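Local coordinates for Low molecular weight protein-tyrosine-phosphatase ptpA (Staphylococcus aureus, PDB 3ROF) that removes phosphate from phosphotyrosine side chains of proteins by hydrolysis, and is probably secreted to counteract host defences during infection, at residues A[121-126]-A[136-141]; A[24-29]-A[141-146]; A[96-101]-A[107-112]. One frame throughout, in Å; residues are numbered along the deposited sequence. Where two conformers were deposited one is given.

Contact 1 of 3, residues A[121-126]-A[136-141]; sequences SDVPDP and YDMVLS
Met138 reaches out of its helix against the 121-126 loop, and its thioether end does all the touching from the helical side. The side chain leaves with CG anti to the carbonyl carbon (chi1 -79°) and stays extended beyond it, which carries SD and CE clear of the helix surface. SD lies against the isopropyl group of Val123, 4.0 Å from its CG1 and 4.1 Å from its CG2, the two side chains passing each other in opposing senses. Pro124 meets the same side chain at about a right angle: its CD sits 3.9 Å from Met138 CE. The methyl also comes within 4.1 Å of Asp122 O, a van der Waals approach to the backbone. Methionine suits this place because its long, unbranched chain can span 7.4 Å between Val123 CA and Met138 CA and end in a polarisable sulfur that fits an irregular loop. Val123 and Pro124 supply compact apolar surface, with little side-chain freedom to lose.

The polar groups of the loop look elsewhere. Asp122 forms a salt bridge with Lys111, and Val123 O accepts from Arg19 NH1. Asp125, probably the proton donor of catalysis, stands at the N-cap of helix 126-129, where its OD1 accepts from the N of Tyr127. Met138 thus packs against the loop just before Asp125, in an enzyme of the low molecular weight phosphatase family.

On the helix, Ser141 OG donates back to Met138 O at 2.8 Å, a bond within one turn. Helix 132-153 turns Val139 and Tyr136 toward Ile26 of helix 19-33, while the loop pairs through Val123 with Met90, just beyond strand 86-89.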
loop_
_atom_site.group_PDB
_atom_site.type_symbol
_atom_site.label_atom_id
_atom_site.label_comp_id
_atom_site.label_asym_id
_atom_site.label_seq_id
_atom_site.Cartn_x
_atom_site.Cartn_y
_atom_site.Cartn_z
ATOM N N SER A 121 3.918 8.795 -12.455
ATOM C CA SER A 121 3.299 9.301 -11.221
ATOM C C SER A 121 2.353 8.278 -10.587
ATOM O O SER A 121 2.201 8.267 -9.366
ATOM C CB SER A 121 2.503 10.586 -11.502
ATOM N N ASP A 122 1.689 7.486 -11.426
ATOM C CA ASP A 122 0.627 6.576 -10.989
ATOM C C ASP A 122 0.986 5.137 -11.372
ATOM O O ASP A 122 1.632 4.880 -12.400
ATOM C CB ASP A 122 -0.718 6.929 -11.703
ATOM C CG ASP A 122 -1.437 8.157 -11.138
ATOM O OD1 ASP A 122 -0.970 8.829 -10.262
ATOM O OD2 ASP A 122 -2.564 8.408 -11.569
ATOM N N VAL A 123 0.559 4.202 -10.522
ATOM C CA VAL A 123 0.734 2.778 -10.769
ATOM C C VAL A 123 -0.495 2.288 -11.524
ATOM O O VAL A 123 -1.607 2.316 -10.975
ATOM C CB VAL A 123 0.876 1.999 -9.462
ATOM C CG1 VAL A 123 1.018 0.481 -9.726
ATOM C CG2 VAL A 123 2.034 2.551 -8.625
ATOM N N PRO A 124 -0.327 1.850 -12.783
ATOM C CA PRO A 124 -1.499 1.360 -13.535
ATOM C C PRO A 124 -2.098 0.122 -12.920
ATOM O O PRO A 124 -1.409 -0.668 -12.322
ATOM C CB PRO A 124 -0.946 1.039 -14.931
ATOM C CG PRO A 124 0.339 1.818 -15.012
ATOM C CD PRO A 124 0.896 1.780 -13.584
ATOM N N ASP A 125 -3.393 -0.043 -13.079
ATOM C CA ASP A 125 -4.112 -1.122 -12.427
ATOM C C ASP A 125 -3.992 -2.424 -13.214
ATOM O O ASP A 125 -4.533 -2.541 -14.336
ATOM C CB ASP A 125 -5.586 -0.731 -12.293
ATOM C CG ASP A 125 -6.407 -1.706 -11.467
ATOM O OD1 ASP A 125 -5.870 -2.758 -11.064
ATOM O OD2 ASP A 125 -7.601 -1.381 -11.227
ATOM N N PRO A 126 -3.283 -3.424 -12.677
ATOM C CA PRO A 126 -3.085 -4.666 -13.422
ATOM C C PRO A 126 -4.314 -5.553 -13.424
ATOM O O PRO A 126 -4.309 -6.550 -14.162
ATOM C CB PRO A 126 -1.921 -5.305 -12.683
ATOM C CG PRO A 126 -2.173 -4.917 -11.235
ATOM C CD PRO A 126 -2.690 -3.491 -11.321
ATOM N N TYR A 136 5.246 -4.835 -9.519
ATOM C CA TYR A 136 6.323 -5.296 -8.639
ATOM C C TYR A 136 7.536 -4.392 -8.779
ATOM O O TYR A 136 8.098 -3.934 -7.779
ATOM C CB TYR A 136 6.656 -6.748 -8.996
ATOM C CG TYR A 136 7.802 -7.343 -8.224
ATOM C CD1 TYR A 136 7.619 -7.868 -6.960
ATOM C CD2 TYR A 136 9.061 -7.381 -8.775
ATOM C CE1 TYR A 136 8.682 -8.428 -6.253
ATOM C CE2 TYR A 136 10.139 -7.918 -8.092
ATOM C CZ TYR A 136 9.939 -8.450 -6.845
ATOM O OH TYR A 136 11.024 -9.002 -6.185
ATOM N N ASP A 137 7.970 -4.116 -10.008
ATOM C CA ASP A 137 9.136 -3.282 -10.229
ATOM C C ASP A 137 8.906 -1.879 -9.648
ATOM O O ASP A 137 9.815 -1.296 -9.057
ATOM C CB ASP A 137 9.464 -3.184 -11.716
ATOM C CG ASP A 137 9.935 -4.478 -12.320
ATOM O OD1 ASP A 137 10.269 -5.423 -11.626
ATOM O OD2 ASP A 137 9.989 -4.538 -13.577
ATOM N N MET A 138 7.689 -1.342 -9.796
ATOM C CA MET A 138 7.377 -0.028 -9.244
ATOM C C MET A 138 7.456 -0.034 -7.730
ATOM O O MET A 138 8.045 0.883 -7.120
ATOM C CB MET A 138 5.995 0.428 -9.709
ATOM C CG MET A 138 6.048 0.975 -11.122
ATOM S SD MET A 138 4.389 1.330 -11.732
ATOM C CE MET A 138 4.770 2.388 -13.142
ATOM N N VAL A 139 6.901 -1.052 -7.070
ATOM C CA VAL A 139 7.028 -1.117 -5.615
ATOM C C VAL A 139 8.487 -1.226 -5.183
ATOM O O VAL A 139 8.921 -0.510 -4.277
ATOM C CB VAL A 139 6.232 -2.324 -5.046
ATOM C CG1 VAL A 139 6.449 -2.421 -3.530
ATOM C CG2 VAL A 139 4.753 -2.168 -5.343
ATOM N N LEU A 140 9.271 -2.061 -5.857
ATOM C CA LEU A 140 10.681 -2.176 -5.485
ATOM C C LEU A 140 11.406 -0.850 -5.661
ATOM O O LEU A 140 12.332 -0.528 -4.908
ATOM C CB LEU A 140 11.385 -3.273 -6.290
ATOM C CG LEU A 140 11.510 -4.589 -5.540
ATOM C CD1 LEU A 140 10.160 -5.170 -5.153
ATOM C CD2 LEU A 140 12.311 -5.555 -6.390
ATOM N N SER A 141 11.008 -0.027 -6.629
ATOM C CA SER A 141 11.693 1.221 -6.866
ATOM C C SER A 141 11.446 2.230 -5.742
ATOM O O SER A 141 12.231 3.155 -5.559
ATOM C CB SER A 141 11.307 1.799 -8.208
ATOM O OG SER A 141 10.043 2.458 -8.207
#

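Contact 2 of 3, residues A[24-29]-A[141-146]; sequences EAIMRQ and SSCDNL
The 24-29 segment of helix 19-33 and the 141-146 segment of helix 132-153 run in broadly the same direction, their axes crossing at -47° with a closest approach of 10.4 Å, and Met27 and Cys143 bring their CA atoms to 6.5 Å at the crossing. Cys143 is the small residue there. Its SG, anti to the backbone N (chi1 -172°), points across to the other helix and lies 3.9 Å from Met27 SD, with Met27 CA close behind; Ile26 CG2 reaches the same sulfur from the neighbouring position, at 4.2 Å. A short, weakly polar thiol fits here because it is small enough to let the backbones come close. Met27 does not aim straight at its partner. In the one of its two modelled conformers described here, the chain is bent at chi2 (76°), and this turn swings the thioether across, so that CE comes over the branched end of Leu146 at about a right angle, 3.9 Å from CD2 and 4.0 Å from CG.

Both helices belong to the alpha/beta fold of the family, in which they lie on the same side of a central parallel sheet; helix 19-33 rests on strand 39-45 through Met27 and Val41. Ile26, beta-branched and stiff, also meets Leu63 of helix 57-65.

Charged groups stay off this apolar seam. Glu24 and Arg28, one turn apart, pair along their own helix: Arg28 NH2 and NH1 both reach Glu24 OE2, at 2.8 and 3.1 Å, from within the guanidinium plane. NH2 takes the anti lone pair of OE2, whereas NH1 arrives from above the carboxylate plane. Glu24 OE1 accepts a further bond from Ser43, and Asp144 forms salt bridges with Arg30, on helix 19-33, and with Arg34, just past its end.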
loop_
_atom_site.group_PDB
_atom_site.type_symbol
_atom_site.label_atom_id
_atom_site.label_comp_id
_atom_site.label_asym_id
_atom_site.label_seq_id
_atom_site.Cartn_x
_atom_site.Cartn_y
_atom_site.Cartn_z
ATOM N N GLU A 24 1.848 -4.195 0.288
ATOM C CA GLU A 24 1.828 -4.542 1.695
ATOM C C GLU A 24 2.773 -5.693 1.960
ATOM O O GLU A 24 3.558 -5.665 2.912
ATOM C CB GLU A 24 0.406 -4.914 2.133
ATOM C CG GLU A 24 0.340 -5.484 3.513
ATOM C CD GLU A 24 -1.019 -5.985 3.949
ATOM O OE1 GLU A 24 -2.019 -5.857 3.229
ATOM O OE2 GLU A 24 -1.057 -6.588 5.063
ATOM N N ALA A 25 2.659 -6.764 1.163
ATOM C CA ALA A 25 3.461 -7.952 1.415
ATOM C C ALA A 25 4.959 -7.662 1.229
ATOM O O ALA A 25 5.789 -8.117 2.010
ATOM C CB ALA A 25 3.015 -9.064 0.495
ATOM N N ILE A 26 5.300 -6.940 0.166
ATOM C CA ILE A 26 6.700 -6.608 -0.083
ATOM C C ILE A 26 7.250 -5.762 1.077
ATOM O O ILE A 26 8.328 -5.998 1.580
ATOM C CB ILE A 26 6.865 -5.877 -1.436
ATOM C CG1 ILE A 26 6.537 -6.805 -2.595
ATOM C CG2 ILE A 26 8.262 -5.255 -1.542
ATOM C CD1 ILE A 26 6.340 -6.098 -3.904
ATOM N N MET A 27 6.497 -4.731 1.470
ATOM C CA MET A 27 6.906 -3.839 2.542
ATOM C C MET A 27 7.111 -4.590 3.858
ATOM O O MET A 27 8.127 -4.402 4.546
ATOM C CB MET A 27 5.842 -2.744 2.715
ATOM C CG MET A 27 6.138 -1.692 3.763
ATOM S SD MET A 27 7.362 -0.535 3.146
ATOM C CE MET A 27 7.159 0.787 4.355
ATOM N N ARG A 28 6.146 -5.467 4.190
ATOM C CA ARG A 28 6.284 -6.238 5.426
ATOM C C ARG A 28 7.557 -7.080 5.414
ATOM O O ARG A 28 8.304 -7.123 6.408
ATOM C CB ARG A 28 5.059 -7.132 5.625
ATOM C CG ARG A 28 5.172 -8.023 6.849
ATOM C CD ARG A 28 3.876 -8.816 7.099
ATOM N NE ARG A 28 2.799 -7.895 7.439
ATOM C CZ ARG A 28 1.725 -7.642 6.697
ATOM N NH1 ARG A 28 1.439 -8.362 5.634
ATOM N NH2 ARG A 28 0.928 -6.658 7.053
ATOM N N GLN A 29 7.827 -7.763 4.307
ATOM C CA GLN A 29 9.015 -8.585 4.243
ATOM C C GLN A 29 10.278 -7.731 4.274
ATOM O O GLN A 29 11.270 -8.121 4.880
ATOM C CB GLN A 29 8.973 -9.471 2.996
ATOM C CG GLN A 29 10.163 -10.411 2.932
ATOM C CD GLN A 29 10.142 -11.453 4.059
ATOM O OE1 GLN A 29 9.111 -12.043 4.398
ATOM N NE2 GLN A 29 11.316 -11.702 4.628
ATOM N N SER A 141 11.008 -0.027 -6.629
ATOM C CA SER A 141 11.693 1.221 -6.866
ATOM C C SER A 141 11.446 2.230 -5.742
ATOM O O SER A 141 12.231 3.155 -5.559
ATOM C CB SER A 141 11.307 1.799 -8.208
ATOM O OG SER A 141 10.043 2.458 -8.207
ATOM N N SER A 142 10.361 2.030 -5.010
ATOM C CA SER A 142 9.937 2.936 -3.933
ATOM C C SER A 142 10.191 2.444 -2.520
ATOM O O SER A 142 10.196 3.262 -1.603
ATOM C CB SER A 142 8.438 3.202 -4.036
ATOM O OG SER A 142 8.132 3.963 -5.165
ATOM N N CYS A 143 10.365 1.129 -2.340
ATOM C CA CYS A 143 10.162 0.544 -1.033
ATOM C C CYS A 143 11.191 1.033 -0.008
ATOM O O CYS A 143 10.790 1.479 1.074
ATOM C CB CYS A 143 10.182 -0.981 -1.167
ATOM S SG CYS A 143 9.712 -1.847 0.349
ATOM N N ASP A 144 12.473 0.930 -0.317
ATOM C CA ASP A 144 13.456 1.372 0.691
ATOM C C ASP A 144 13.375 2.879 0.932
ATOM O O ASP A 144 13.590 3.318 2.066
ATOM C CB ASP A 144 14.847 0.988 0.292
ATOM C CG ASP A 144 15.124 -0.481 0.520
ATOM O OD1 ASP A 144 14.653 -1.026 1.514
ATOM O OD2 ASP A 144 15.940 -1.058 -0.249
ATOM N N ASN A 145 13.077 3.692 -0.080
ATOM C CA ASN A 145 12.952 5.131 0.119
ATOM C C ASN A 145 11.773 5.460 1.026
ATOM O O ASN A 145 11.866 6.351 1.887
ATOM C CB ASN A 145 12.772 5.819 -1.226
ATOM C CG ASN A 145 14.009 5.816 -2.056
ATOM O OD1 ASN A 145 15.122 5.708 -1.549
ATOM N ND2 ASN A 145 13.835 5.907 -3.361
ATOM N N LEU A 146 10.661 4.747 0.867
ATOM C CA LEU A 146 9.511 4.913 1.721
ATOM C C LEU A 146 9.834 4.529 3.179
ATOM O O LEU A 146 9.478 5.233 4.126
ATOM C CB LEU A 146 8.331 4.091 1.171
ATOM C CG LEU A 146 7.093 4.062 2.069
ATOM C CD1 LEU A 146 6.506 5.481 2.274
ATOM C CD2 LEU A 146 6.041 3.141 1.435
#

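Contact 3 of 3, residues A[96-101]-A[107-112]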
loop_
_atom_site.group_PDB
_atom_site.type_symbol
_atom_site.label_atom_id
_atom_site.label_comp_id
_atom_site.label_asym_id
_atom_site.label_seq_id
_atom_site.Cartn_x
_atom_site.Cartn_y
_atom_site.Cartn_z
ATOM N N ASP A 96 -7.975 10.845 -4.756
ATOM C CA ASP A 96 -9.221 11.614 -4.770
ATOM C C ASP A 96 -10.282 10.907 -3.939
ATOM O O ASP A 96 -11.044 11.537 -3.150
ATOM C CB ASP A 96 -9.743 11.800 -6.195
ATOM C CG ASP A 96 -8.821 12.624 -7.090
ATOM O OD1 ASP A 96 -7.967 13.355 -6.559
ATOM O OD2 ASP A 96 -8.972 12.537 -8.337
ATOM N N ASN A 97 -10.431 9.602 -4.160
ATOM C CA ASN A 97 -11.498 8.863 -3.489
ATOM C C ASN A 97 -11.232 8.759 -1.968
ATOM O O ASN A 97 -12.167 8.846 -1.173
ATOM C CB ASN A 97 -11.685 7.457 -4.077
ATOM C CG ASN A 97 -12.112 7.425 -5.559
ATOM O OD1 ASN A 97 -12.003 6.368 -6.181
ATOM N ND2 ASN A 97 -12.533 8.538 -6.126
ATOM N N ILE A 98 -9.979 8.547 -1.564
ATOM C CA ILE A 98 -9.628 8.558 -0.141
ATOM C C ILE A 98 -10.112 9.863 0.491
ATOM O O ILE A 98 -10.704 9.845 1.582
ATOM C CB ILE A 98 -8.123 8.397 0.040
ATOM C CG1 ILE A 98 -7.716 6.966 -0.292
ATOM C CG2 ILE A 98 -7.716 8.748 1.450
ATOM C CD1 ILE A 98 -6.218 6.797 -0.507
ATOM N N LYS A 99 -9.799 10.999 -0.121
ATOM C CA LYS A 99 -10.108 12.282 0.490
ATOM C C LYS A 99 -11.607 12.536 0.531
ATOM O O LYS A 99 -12.097 13.197 1.441
ATOM C CB LYS A 99 -9.404 13.429 -0.227
ATOM C CG LYS A 99 -7.895 13.363 -0.123
ATOM C CD LYS A 99 -7.233 14.625 -0.655
ATOM C CE LYS A 99 -7.255 14.706 -2.170
ATOM N NZ LYS A 99 -6.528 15.913 -2.671
ATOM N N SER A 100 -12.339 12.010 -0.444
ATOM C CA SER A 100 -13.807 12.102 -0.435
ATOM C C SER A 100 -14.446 11.210 0.630
ATOM O O SER A 100 -15.418 11.590 1.279
ATOM C CB SER A 100 -14.358 11.696 -1.797
ATOM O OG SER A 100 -13.969 12.610 -2.792
ATOM N N ILE A 101 -13.901 9.996 0.780
ATOM C CA ILE A 101 -14.411 9.033 1.759
ATOM C C ILE A 101 -14.157 9.513 3.191
ATOM O O ILE A 101 -15.048 9.436 4.035
ATOM C CB ILE A 101 -13.845 7.611 1.536
ATOM C CG1 ILE A 101 -14.344 7.025 0.209
ATOM C CG2 ILE A 101 -14.205 6.707 2.701
ATOM C CD1 ILE A 101 -13.482 5.878 -0.276
ATOM N N GLY A 107 -3.628 11.406 8.845
ATOM C CA GLY A 107 -2.344 10.879 8.423
ATOM C C GLY A 107 -1.819 11.568 7.185
ATOM O O GLY A 107 -2.545 12.299 6.514
ATOM N N GLN A 108 -0.571 11.281 6.853
ATOM C CA GLN A 108 0.098 11.830 5.673
ATOM C C GLN A 108 -0.231 10.962 4.466
ATOM O O GLN A 108 0.019 9.766 4.472
ATOM C CB GLN A 108 1.588 11.835 5.897
ATOM C CG GLN A 108 1.968 12.739 7.060
ATOM C CD GLN A 108 3.416 12.673 7.369
ATOM O OE1 GLN A 108 4.234 12.893 6.484
ATOM N NE2 GLN A 108 3.764 12.378 8.613
ATOM N N LEU A 109 -0.727 11.608 3.426
ATOM C CA LEU A 109 -1.175 10.911 2.218
ATOM C C LEU A 109 -0.211 11.201 1.071
ATOM O O LEU A 109 0.046 12.359 0.738
ATOM C CB LEU A 109 -2.580 11.397 1.879
ATOM C CG LEU A 109 -3.231 10.873 0.592
ATOM C CD1 LEU A 109 -3.343 9.374 0.569
ATOM C CD2 LEU A 109 -4.575 11.510 0.426
ATOM N N PHE A 110 0.308 10.139 0.462
ATOM C CA PHE A 110 1.279 10.209 -0.644
ATOM C C PHE A 110 0.820 9.259 -1.730
ATOM O O PHE A 110 0.045 8.351 -1.460
ATOM C CB PHE A 110 2.652 9.742 -0.194
ATOM C CG PHE A 110 3.241 10.563 0.877
ATOM C CD1 PHE A 110 3.842 11.768 0.570
ATOM C CD2 PHE A 110 3.294 10.136 2.182
ATOM C CE1 PHE A 110 4.435 12.545 1.555
ATOM C CE2 PHE A 110 3.893 10.935 3.188
ATOM C CZ PHE A 110 4.456 12.117 2.851
ATOM N N LYS A 111 1.367 9.414 -2.938
ATOM C CA LYS A 111 1.369 8.360 -3.948
ATOM C C LYS A 111 2.663 7.572 -3.832
ATOM O O LYS A 111 3.712 8.126 -3.557
ATOM C CB LYS A 111 1.248 8.934 -5.350
ATOM C CG LYS A 111 -0.100 9.517 -5.646
ATOM C CD LYS A 111 -0.100 10.067 -7.138
ATOM C CE LYS A 111 -1.375 10.747 -7.547
ATOM N NZ LYS A 111 -1.159 11.245 -8.918
ATOM N N LEU A 112 2.572 6.263 -4.080
ATOM C CA LEU A 112 3.716 5.368 -4.026
ATOM C C LEU A 112 4.901 5.930 -4.785
ATOM O O LEU A 112 6.053 5.896 -4.289
ATOM C CB LEU A 112 3.343 4.015 -4.576
ATOM C CG LEU A 112 4.473 2.970 -4.577
ATOM C CD1 LEU A 112 4.761 2.473 -3.196
ATOM C CD2 LEU A 112 4.142 1.798 -5.483
#
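Leu109 projects from strand 108-111 toward helix 92-101 and divides its two methyls between neighbouring residues of that helix. With CG anti to the backbone N (chi1 176°), the fork opens toward the helix: CD1 meets Ile98 CD1 at 4.0 Å, and CD2 lies 3.8 Å from Lys99 CG. Both encounters are oblique. Ile98 faces the sheet, and its CD1, at the end of an extended branch, is what reaches the leucine; the same side chain also packs on Ile87 of strand 86-89 and Val12 of strand 7-13. Lys99 is used differently. Its CG is the atom that meets Leu109, while the chain bends at chi3 (-74°) on its way to NZ, which suits a residue exposed at the margin of the contact.

This is the return half of a beta-alpha-beta crossover: strand 86-89, helix 92-101 and strand 108-111, with the helix lying over the two parallel strands. Val95, a turn earlier on the helix, also packs on Leu109.

No hydrogen bond joins the two segments; dispersion and the exclusion of water hold them, so Ile98 supplies the buried part, Leu109 is partly exposed, and the aliphatic stem of Lys99 lies at the solvent side.

Overall arrangement
Contact 2 is the fully buried one, formed by four apolar or sulfur-bearing side chains between two helices, while contacts 1 and 3 are only partly buried and each includes an exposed residue, Pro124 in contact 1 and Lys99 in contact 3. Contacts 1 and 2 share helix 132-153 and Ser141, and they meet at Ile26. Contact 3 lies on the other side of the chain's centre from contact 2, at the outermost strand 108-111. Leu112 links it to both: to contact 1 through its CD2 methyl, on Val123 and Val139, and to contact 2 through a probable hydrogen bond to Ser142. Sulfur marks contacts 1 and 2, branched aliphatic groups contact 3; the Asp122–Lys111 salt bridge spans contacts 1 and 3.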